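Local coordinates for protein 2-dehydropantoate 2-reductase (Geobacter metallireducens, PDB 3HN2) that probably catalyses the NADPH-dependent reduction of ketopantoate to pantoate, the second step from 3-methyl-2-oxobutanoate on the way to pantothenate, at residues Trp184-Leu187 against Val188-Pro192; Lys215-Arg218 against Gly219-Glu223. One frame throughout, in Å; residues are numbered along the deposited sequence.

Interaction 1. Residues Trp184-Leu187 against Val188-Pro192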
loop_
_atom_site.group_PDB
_atom_site.type_symbol
_atom_site.label_atom_id
_atom_site.label_comp_id
_atom_site.label_asym_id
_atom_site.label_seq_id
_atom_site.Cartn_x
_atom_site.Cartn_y
_atom_site.Cartn_z
ATOM N N TRP A 184 -6.504 -15.532 -10.098
ATOM C CA TRP A 184 -5.087 -15.862 -10.148
ATOM C C TRP A 184 -4.198 -14.660 -9.839
ATOM O O TRP A 184 -3.116 -14.815 -9.272
ATOM C CB TRP A 184 -4.729 -16.432 -11.517
ATOM C CG TRP A 184 -5.002 -17.894 -11.645
ATOM C CD1 TRP A 184 -6.068 -18.478 -12.273
ATOM C CD2 TRP A 184 -4.199 -18.967 -11.135
ATOM N NE1 TRP A 184 -5.975 -19.847 -12.187
ATOM C CE2 TRP A 184 -4.843 -20.175 -11.490
ATOM C CE3 TRP A 184 -3.007 -19.025 -10.403
ATOM C CZ2 TRP A 184 -4.327 -21.429 -11.145
ATOM C CZ3 TRP A 184 -2.492 -20.276 -10.062
ATOM C CH2 TRP A 184 -3.153 -21.459 -10.435
ATOM N N GLU A 185 -4.664 -13.472 -10.217
ATOM C CA GLU A 185 -3.977 -12.223 -9.916
ATOM C C GLU A 185 -3.874 -12.009 -8.409
ATOM O O GLU A 185 -2.834 -11.580 -7.917
ATOM C CB GLU A 185 -4.694 -11.038 -10.573
ATOM C CG GLU A 185 -4.610 -10.980 -12.103
ATOM C CD GLU A 185 -5.188 -9.689 -12.680
ATOM O OE1 GLU A 185 -6.147 -9.134 -12.094
ATOM O OE2 GLU A 185 -4.684 -9.227 -13.727
ATOM N N LYS A 186 -4.948 -12.328 -7.683
ATOM C CA LYS A 186 -4.966 -12.191 -6.226
ATOM C C LYS A 186 -4.195 -13.313 -5.540
ATOM O O LYS A 186 -3.696 -13.135 -4.429
ATOM C CB LYS A 186 -6.395 -12.141 -5.685
ATOM C CG LYS A 186 -6.504 -11.332 -4.402
ATOM C CD LYS A 186 -7.611 -11.829 -3.497
ATOM C CE LYS A 186 -7.498 -11.191 -2.122
ATOM N NZ LYS A 186 -8.639 -11.544 -1.233
ATOM N N LEU A 187 -4.110 -14.466 -6.208
ATOM C CA LEU A 187 -3.316 -15.605 -5.735
ATOM C C LEU A 187 -1.822 -15.299 -5.725
ATOM O O LEU A 187 -1.086 -15.843 -4.906
ATOM C CB LEU A 187 -3.601 -16.857 -6.583
ATOM C CG LEU A 187 -4.433 -18.020 -6.016
ATOM C CD1 LEU A 187 -5.223 -17.673 -4.746
ATOM C CD2 LEU A 187 -5.364 -18.624 -7.089
ATOM N N VAL A 188 -1.389 -14.425 -6.633
ATOM C CA VAL A 188 -0.010 -13.944 -6.671
ATOM C C VAL A 188 0.359 -13.213 -5.374
ATOM O O VAL A 188 1.513 -13.233 -4.954
ATOM C CB VAL A 188 0.257 -13.052 -7.911
ATOM C CG1 VAL A 188 1.654 -12.394 -7.853
ATOM C CG2 VAL A 188 0.143 -13.870 -9.171
ATOM N N TRP A 189 -0.632 -12.599 -4.732
ATOM C CA TRP A 189 -0.413 -11.942 -3.452
ATOM C C TRP A 189 -0.675 -12.874 -2.274
ATOM O O TRP A 189 0.108 -12.899 -1.304
ATOM C CB TRP A 189 -1.279 -10.683 -3.315
ATOM C CG TRP A 189 -0.834 -9.853 -2.169
ATOM C CD1 TRP A 189 0.122 -8.870 -2.190
ATOM C CD2 TRP A 189 -1.278 -9.954 -0.810
ATOM N NE1 TRP A 189 0.276 -8.341 -0.934
ATOM C CE2 TRP A 189 -0.556 -8.991 -0.063
ATOM C CE3 TRP A 189 -2.220 -10.759 -0.152
ATOM C CZ2 TRP A 189 -0.749 -8.809 1.309
ATOM C CZ3 TRP A 189 -2.412 -10.586 1.224
ATOM C CH2 TRP A 189 -1.675 -9.615 1.937
ATOM N N ASN A 190 -1.790 -13.608 -2.355
ATOM C CA ASN A 190 -2.293 -14.422 -1.245
ATOM C C ASN A 190 -1.420 -15.609 -0.896
ATOM O O ASN A 190 -1.441 -16.077 0.233
ATOM C CB ASN A 190 -3.713 -14.939 -1.544
ATOM C CG ASN A 190 -4.806 -14.092 -0.906
ATOM O OD1 ASN A 190 -4.562 -12.983 -0.415
ATOM N ND2 ASN A 190 -6.027 -14.615 -0.920
ATOM N N ILE A 191 -0.670 -16.118 -1.866
ATOM C CA ILE A 191 0.136 -17.305 -1.616
ATOM C C ILE A 191 1.424 -17.002 -0.820
ATOM O O ILE A 191 1.581 -17.571 0.262
ATOM C CB ILE A 191 0.301 -18.203 -2.879
ATOM C CG1 ILE A 191 -1.045 -18.882 -3.195
ATOM C CG2 ILE A 191 1.385 -19.248 -2.673
ATOM C CD1 ILE A 191 -1.060 -19.755 -4.440
ATOM N N PRO A 192 2.321 -16.099 -1.314
ATOM C CA PRO A 192 3.492 -15.769 -0.467
ATOM C C PRO A 192 3.134 -15.185 0.894
ATOM O O PRO A 192 3.689 -15.603 1.896
ATOM C CB PRO A 192 4.270 -14.737 -1.297
ATOM C CG PRO A 192 3.282 -14.221 -2.290
ATOM C CD PRO A 192 2.379 -15.368 -2.595
#

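Interaction 2. Residues Lys215-Arg218 against Gly219-Glu223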
loop_
_atom_site.group_PDB
_atom_site.type_symbol
_atom_site.label_atom_id
_atom_site.label_comp_id
_atom_site.label_asym_id
_atom_site.label_seq_id
_atom_site.Cartn_x
_atom_site.Cartn_y
_atom_site.Cartn_z
ATOM N N LYS A 215 13.579 -12.342 -2.402
ATOM C CA LYS A 215 13.926 -13.258 -3.496
ATOM C C LYS A 215 13.066 -14.528 -3.455
ATOM O O LYS A 215 12.675 -15.059 -4.502
ATOM C CB LYS A 215 15.417 -13.602 -3.431
ATOM C CG LYS A 215 15.951 -14.500 -4.545
ATOM C CD LYS A 215 17.466 -14.631 -4.431
ATOM C CE LYS A 215 18.063 -15.477 -5.543
ATOM N NZ LYS A 215 18.112 -16.920 -5.183
ATOM N N LEU A 216 12.763 -14.987 -2.240
ATOM C CA LEU A 216 11.857 -16.106 -2.019
ATOM C C LEU A 216 10.444 -15.760 -2.497
ATOM O O LEU A 216 9.857 -16.514 -3.259
ATOM C CB LEU A 216 11.803 -16.454 -0.537
ATOM C CG LEU A 216 11.625 -17.895 -0.050
ATOM C CD1 LEU A 216 10.794 -17.842 1.220
ATOM C CD2 LEU A 216 10.996 -18.863 -1.059
ATOM N N VAL A 217 9.928 -14.622 -2.028
ATOM C CA VAL A 217 8.622 -14.111 -2.412
ATOM C C VAL A 217 8.531 -13.982 -3.926
ATOM O O VAL A 217 7.559 -14.441 -4.521
ATOM C CB VAL A 217 8.295 -12.775 -1.695
ATOM C CG1 VAL A 217 7.058 -12.115 -2.277
ATOM C CG2 VAL A 217 8.057 -13.029 -0.235
ATOM N N ARG A 218 9.569 -13.410 -4.540
ATOM C CA ARG A 218 9.687 -13.356 -6.003
ATOM C C ARG A 218 9.492 -14.722 -6.657
ATOM O O ARG A 218 8.730 -14.840 -7.606
ATOM C CB ARG A 218 11.045 -12.794 -6.424
ATOM C CG ARG A 218 11.144 -11.287 -6.390
ATOM C CD ARG A 218 12.570 -10.854 -6.638
ATOM N NE ARG A 218 12.856 -9.556 -6.033
ATOM C CZ ARG A 218 14.022 -9.226 -5.481
ATOM N NH1 ARG A 218 14.185 -8.019 -4.956
ATOM N NH2 ARG A 218 15.021 -10.101 -5.441
ATOM N N GLY A 219 10.183 -15.736 -6.131
ATOM C CA GLY A 219 10.155 -17.086 -6.675
ATOM C C GLY A 219 8.803 -17.753 -6.521
ATOM O O GLY A 219 8.300 -18.372 -7.469
ATOM N N ILE A 220 8.218 -17.619 -5.330
ATOM C CA ILE A 220 6.872 -18.113 -5.056
ATOM C C ILE A 220 5.887 -17.483 -6.041
ATOM O O ILE A 220 5.096 -18.189 -6.681
ATOM C CB ILE A 220 6.445 -17.825 -3.596
ATOM C CG1 ILE A 220 7.244 -18.693 -2.626
ATOM C CG2 ILE A 220 4.947 -18.086 -3.394
ATOM C CD1 ILE A 220 7.233 -18.177 -1.188
ATOM N N MET A 221 5.981 -16.159 -6.173
ATOM C CA MET A 221 5.163 -15.379 -7.092
ATOM C C MET A 221 5.269 -15.803 -8.550
ATOM O O MET A 221 4.241 -15.970 -9.221
ATOM C CB MET A 221 5.498 -13.910 -6.970
ATOM C CG MET A 221 4.853 -13.269 -5.775
ATOM S SD MET A 221 4.896 -11.481 -5.909
ATOM C CE MET A 221 3.992 -11.124 -4.421
ATOM N N LEU A 222 6.501 -15.992 -9.030
ATOM C CA LEU A 222 6.730 -16.485 -10.395
ATOM C C LEU A 222 6.091 -17.855 -10.706
ATOM O O LEU A 222 5.740 -18.123 -11.854
ATOM C CB LEU A 222 8.220 -16.533 -10.710
ATOM C CG LEU A 222 8.891 -15.184 -10.971
ATOM C CD1 LEU A 222 10.401 -15.215 -10.670
ATOM C CD2 LEU A 222 8.627 -14.736 -12.385
ATOM N N GLU A 223 5.955 -18.700 -9.686
ATOM C CA GLU A 223 5.378 -20.028 -9.831
ATOM C C GLU A 223 3.875 -19.942 -10.023
ATOM O O GLU A 223 3.326 -20.594 -10.907
ATOM C CB GLU A 223 5.697 -20.894 -8.611
ATOM C CG GLU A 223 7.145 -21.347 -8.524
ATOM C CD GLU A 223 7.405 -22.282 -7.354
ATOM O OE1 GLU A 223 6.436 -22.779 -6.731
ATOM O OE2 GLU A 223 8.595 -22.521 -7.060
#

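Interaction 1. Residues Trp184-Leu187 against Val188-Pro192
Trp184 reaches Val188 one turn on through its carbonyl: Val188 N donates to Trp184 O over 3.2 Å. CG2 of Val188 lies 3.4 Å from the same Trp184 O, placed there because it sits anti to the carbonyl carbon and beside its own backbone N. Glu185 O takes a second, weak bond from Val188 N, while the carboxylate of Glu185 turns back to a salt bridge with Arg181. The helix is kinked at Trp189, whose N makes no bond to Glu185 O and instead shares Lys186 O with Asn190 N. Asn190 N approaches at 2.9 Å in the carbonyl plane, as in a regular alpha-helical turn, whereas Trp189 N, at 3.1 Å, stands above that plane. The extended Lys186 chain crosses the Asn190 amide, with Lys186 CE 3.8 Å from Asn190 OD1, before NZ bonds to Ala126 O. OD1 of Asn190 also lies in the plane of the Trp189 indole, at its edge. An alanine in place of Asn190 would strip the amide from beside Lys186 CE and is likely to leave the lysine chain and the indole edge less closely packed. Leu187 O accepts from Ile191 N, and Leu187 CG meets Ile191 CD1 at 4.1 Å; Leu187 CD2 rests over one face of the Trp184 ring, toward its rim. These turns lie within the long helix 179-200 of the C-terminal domain: Val188 and Ile191 face helix 211-229, Trp184, Leu187 and Ile191 pack on helix 271-284, and Lys186 reaches across to strand 121-129.

Interaction 2. Residues Lys215-Arg218 against Gly219-Glu223
Four successive i to i+4 hydrogen bonds, from Gly219 N to Lys215 O through Leu222 N to Arg218 O, carry Lys215-Arg218 into Gly219-Glu223 as regular alpha helix. The middle two are the straightest: Ile220 N meets Leu216 O at 2.9 Å with an N-H...O angle of 171°, and Met221 N donates to Val217 O with an angle of 165°. On the flank turned to helix 290-302, Leu216 and Ile220 pair through their methyl ends, Leu216 CD2 lying 3.8 Å from Ile220 CD1. Ile220 CG1 is anti to its carbonyl carbon (chi1 -70°), which directs the branch back along the helix over Leu216 O. Both side chains also touch Arg291. Val217 and Met221 run side by side and point the same way, and Val217 CG1 touches the terminal methyl, Met221 CE, at 3.9 Å. Met221 is extended beyond CG, and its side chain packs on Phe193 of helix 179-200 and on Val242 and Met245 of helix 241-249. This is helix-to-helix packing within the all-helical C-terminal domain of the ketopantoate reductase family: one side of helix 211-229, with Val217, Ile220 and Met221, is buried, whereas Lys215, Arg218 and Leu222 are exposed. On that outer flank Leu222 folds back over the preceding turn, its CD1 3.5 Å from Arg218 O, while the Arg218 chain is extended from CG to NE, and its side chain touches Val242 and Leu246 of helix 241-249. Gly219 brings no side chain to the surface between Lys215 and Leu222. One turn after Gly219, Glu223 is buried, and its carboxylate is held by a salt bridge to Arg291 and a hydrogen bond from Val292 N.

Overall arrangement
Following the chain from the N terminus, the Rossmann-type domain comes first, and interaction 1 then falls around the middle of helix 179-200. Interaction 2 follows in helix 211-229, after the short helix 204-207. Each is a local contact within a little over two turns of one helix, so neither closes a long loop and the two stand in series, neither nesting nor crossing. They meet in space all the same, with centres about 11 Å apart: Ile191 CG2 and Ile220 CG2 are 3.8 Å from one another, and Pro192 packs against both Ile220 and Met221. Together they join the two helices, interaction 1 adding the links to helix 271-284 and strand 121-129 and interaction 2 those to helices 241-249 and 290-302.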